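Local structure of hypothetical protein Aq_1549 (Aquifex aeolicus, 2E8F) at residues K96-A101 with I124-K129. The protein is an uncharacterised OsmC-family protein that probably reduces organic hydroperoxides using a pair of cysteines. Residues are numbered along the deposited sequence; the frame is centred on the assembly and turned at random.
Sequences KALEQA and ISWEVK
W126 leans its indole against the helical turn 96-101, and E99 lies along one face of it. The CA of E99 stands over the five-membered ring in a CH-pi contact, 4.1 Å from the ring centroid and 22° off the normal. From there the glutamate runs outward in an extended chain: with CG anti to the backbone N (chi1 171°), its methylenes follow the indole toward the benzene ring, and CG comes to 3.4 Å from W126 CZ2. The carboxylate finishes at the same carbon, its plane turned 44° from the ring, and OE2 also makes a long, weak ion pair with K103. The indole NE1 is hydrogen-bonded to OE2 of E95, just ahead of this turn, which helps hold the ring's rotation.

The apolar part belongs to L98, whose CD2 slots between two strand side chains, 3.8 Å from W126 CB and 3.6 Å from V128 CG1; V128 CG1 also meets L98 CB at 4.0 Å. W126 and V128, two residues apart, both point to the helix, while E127 between them points away and pairs with K86. The same leucine methyl, CD2, also rests 3.4 Å from the carbonyl O of E127. This is a helix packed on the face of a beta sheet: 95-109 runs over strand 121-130, an outermost strand within the chain, and the axes of 96-101 and 124-129 approach to 8.4 Å and run roughly antiparallel. Strand 80-90 continues the sheet, and L98 reaches its A89 as well as V50 of helix 34-56, so it joins both helices to the strands. Replacing W126 with an alanine would probably leave E95 without its indole partner and open a gap beside E99 and L98, freeing the glutamate chain to swing.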
ATOM      1  N   LYS A  96      -3.483 -23.413  16.805  1.00 31.06           N
ATOM      2  CA  LYS A  96      -3.137 -22.513  17.905  1.00 31.21           C
ATOM      3  C   LYS A  96      -1.922 -21.651  17.566  1.00 29.55           C
ATOM      4  O   LYS A  96      -1.838 -20.488  17.970  1.00 28.36           O
ATOM      5  CB  LYS A  96      -2.838 -23.311  19.172  1.00 34.50           C
ATOM      6  CG  LYS A  96      -1.699 -24.296  19.004  1.00 38.52           C
ATOM      7  CD  LYS A  96      -1.238 -24.860  20.331  1.00 41.02           C
ATOM      8  CE  LYS A  96      -0.212 -25.954  20.106  1.00 42.64           C
ATOM      9  NZ  LYS A  96       0.837 -25.530  19.131  1.00 44.61           N
ATOM     10  N   ALA A  97      -0.972 -22.231  16.839  1.00 27.57           N
ATOM     11  CA  ALA A  97       0.230 -21.507  16.445  1.00 26.26           C
ATOM     12  C   ALA A  97      -0.136 -20.433  15.426  1.00 24.52           C
ATOM     13  O   ALA A  97       0.336 -19.297  15.516  1.00 23.67           O
ATOM     14  CB  ALA A  97       1.256 -22.466  15.850  1.00 26.60           C
ATOM     15  N   LEU A  98      -0.978 -20.791  14.459  1.00 22.79           N
ATOM     16  CA  LEU A  98      -1.400 -19.834  13.441  1.00 22.00           C
ATOM     17  C   LEU A  98      -2.177 -18.701  14.104  1.00 21.32           C
ATOM     18  O   LEU A  98      -1.957 -17.530  13.800  1.00 21.03           O
ATOM     19  CB  LEU A  98      -2.264 -20.514  12.372  1.00 20.93           C
ATOM     20  CG  LEU A  98      -2.748 -19.593  11.245  1.00 20.40           C
ATOM     21  CD1 LEU A  98      -1.545 -18.943  10.566  1.00 19.42           C
ATOM     22  CD2 LEU A  98      -3.565 -20.385  10.231  1.00 20.46           C
ATOM     23  N   GLU A  99      -3.083 -19.040  15.018  1.00 20.85           N
ATOM     24  CA  GLU A  99      -3.849 -18.007  15.710  1.00 21.72           C
ATOM     25  C   GLU A  99      -2.911 -17.024  16.424  1.00 21.98           C
ATOM     26  O   GLU A  99      -3.094 -15.807  16.342  1.00 20.42           O
ATOM     27  CB  GLU A  99      -4.809 -18.637  16.725  1.00 24.01           C
ATOM     28  CG  GLU A  99      -5.474 -17.618  17.645  1.00 26.75           C
ATOM     29  CD  GLU A  99      -6.552 -18.229  18.520  1.00 29.69           C
ATOM     30  OE1 GLU A  99      -6.355 -19.361  19.006  1.00 31.38           O
ATOM     31  OE2 GLU A  99      -7.592 -17.575  18.731  1.00 30.75           O
ATOM     32  N   GLN A 100      -1.913 -17.554  17.128  1.00 21.63           N
ATOM     33  CA  GLN A 100      -0.947 -16.712  17.836  1.00 22.64           C
ATOM     34  C   GLN A 100      -0.189 -15.798  16.879  1.00 21.70           C
ATOM     35  O   GLN A 100       0.025 -14.623  17.169  1.00 20.54           O
ATOM     36  CB  GLN A 100       0.078 -17.568  18.579  1.00 25.36           C
ATOM     37  CG  GLN A 100      -0.435 -18.266  19.824  1.00 33.22           C
ATOM     38  CD  GLN A 100       0.674 -19.006  20.549  1.00 36.73           C
ATOM     39  OE1 GLN A 100       1.713 -18.424  20.870  1.00 40.02           O
ATOM     40  NE2 GLN A 100       0.459 -20.292  20.813  1.00 40.11           N
ATOM     41  N   ALA A 101       0.234 -16.352  15.747  1.00 20.99           N
ATOM     42  CA  ALA A 101       0.982 -15.587  14.753  1.00 20.39           C
ATOM     43  C   ALA A 101       0.133 -14.464  14.167  1.00 19.75           C
ATOM     44  O   ALA A 101       0.595 -13.329  14.033  1.00 19.63           O
ATOM     45  CB  ALA A 101       1.463 -16.508  13.646  1.00 20.51           C
ATOM     46  N   ILE A 124     -10.890 -10.546  10.634  1.00 20.81           N
ATOM     47  CA  ILE A 124      -9.807 -11.504  10.467  1.00 20.35           C
ATOM     48  C   ILE A 124     -10.237 -12.939  10.737  1.00 21.33           C
ATOM     49  O   ILE A 124     -11.016 -13.204  11.654  1.00 22.60           O
ATOM     50  CB  ILE A 124      -8.642 -11.148  11.406  1.00 22.26           C
ATOM     51  CG1 ILE A 124      -8.180  -9.716  11.121  1.00 24.56           C
ATOM     52  CG2 ILE A 124      -7.497 -12.127  11.227  1.00 23.49           C
ATOM     53  CD1 ILE A 124      -7.133  -9.206  12.085  1.00 27.67           C
ATOM     54  N   SER A 125      -9.731 -13.862   9.926  1.00 19.70           N
ATOM     55  CA  SER A 125     -10.039 -15.277  10.090  1.00 20.61           C
ATOM     56  C   SER A 125      -8.836 -16.085   9.637  1.00 20.97           C
ATOM     57  O   SER A 125      -7.985 -15.585   8.905  1.00 18.44           O
ATOM     58  CB  SER A 125     -11.264 -15.669   9.262  1.00 21.77           C
ATOM     59  OG  SER A 125     -11.009 -15.548   7.875  1.00 23.28           O
ATOM     60  N   TRP A 126      -8.760 -17.334  10.072  1.00 21.59           N
ATOM     61  CA  TRP A 126      -7.637 -18.173   9.687  1.00 22.01           C
ATOM     62  C   TRP A 126      -8.022 -19.640   9.737  1.00 22.82           C
ATOM     63  O   TRP A 126      -9.024 -20.013  10.348  1.00 21.52           O
ATOM     64  CB  TRP A 126      -6.446 -17.909  10.615  1.00 23.06           C
ATOM     65  CG  TRP A 126      -6.755 -18.168  12.052  1.00 25.85           C
ATOM     66  CD1 TRP A 126      -6.653 -19.359  12.712  1.00 27.11           C
ATOM     67  CD2 TRP A 126      -7.291 -17.230  12.995  1.00 27.23           C
ATOM     68  NE1 TRP A 126      -7.096 -19.222  14.009  1.00 27.86           N
ATOM     69  CE2 TRP A 126      -7.494 -17.926  14.207  1.00 28.60           C
ATOM     70  CE3 TRP A 126      -7.623 -15.871  12.931  1.00 28.70           C
ATOM     71  CZ2 TRP A 126      -8.014 -17.306  15.350  1.00 29.38           C
ATOM     72  CZ3 TRP A 126      -8.141 -15.252  14.069  1.00 30.30           C
ATOM     73  CH2 TRP A 126      -8.330 -15.974  15.262  1.00 31.75           C
ATOM     74  N   GLU A 127      -7.228 -20.469   9.073  1.00 22.25           N
ATOM     75  CA  GLU A 127      -7.479 -21.898   9.059  1.00 25.20           C
ATOM     76  C   GLU A 127      -6.216 -22.616   8.641  1.00 25.42           C
ATOM     77  O   GLU A 127      -5.386 -22.068   7.915  1.00 22.91           O
ATOM     78  CB  GLU A 127      -8.609 -22.243   8.087  1.00 28.16           C
ATOM     79  CG  GLU A 127      -8.258 -22.039   6.624  1.00 33.61           C
ATOM     80  CD  GLU A 127      -9.370 -22.495   5.694  1.00 37.22           C
ATOM     81  OE1 GLU A 127     -10.491 -21.957   5.797  1.00 39.22           O
ATOM     82  OE2 GLU A 127      -9.122 -23.389   4.859  1.00 40.45           O
ATOM     83  N   VAL A 128      -6.063 -23.846   9.112  1.00 24.64           N
ATOM     84  CA  VAL A 128      -4.899 -24.625   8.756  1.00 24.79           C
ATOM     85  C   VAL A 128      -5.316 -25.823   7.923  1.00 24.42           C
ATOM     86  O   VAL A 128      -6.422 -26.347   8.060  1.00 24.17           O
ATOM     87  CB  VAL A 128      -4.150 -25.134  10.008  1.00 25.97           C
ATOM     88  CG1 VAL A 128      -3.702 -23.964  10.859  1.00 28.08           C
ATOM     89  CG2 VAL A 128      -5.048 -26.061  10.810  1.00 28.98           C
ATOM     90  N   LYS A 129      -4.423 -26.231   7.036  1.00 23.88           N
ATOM     91  CA  LYS A 129      -4.638 -27.390   6.194  1.00 25.12           C
ATOM     92  C   LYS A 129      -3.442 -28.258   6.517  1.00 24.65           C
ATOM     93  O   LYS A 129      -2.320 -27.951   6.116  1.00 22.17           O
ATOM     94  CB  LYS A 129      -4.639 -26.996   4.717  1.00 27.14           C
ATOM     95  CG  LYS A 129      -5.991 -26.532   4.206  1.00 32.22           C
ATOM     96  CD  LYS A 129      -6.975 -27.695   4.146  1.00 35.11           C
ATOM     97  CE  LYS A 129      -8.342 -27.256   3.639  1.00 37.24           C
ATOM     98  NZ  LYS A 129      -9.274 -28.413   3.491  1.00 38.82           N
TER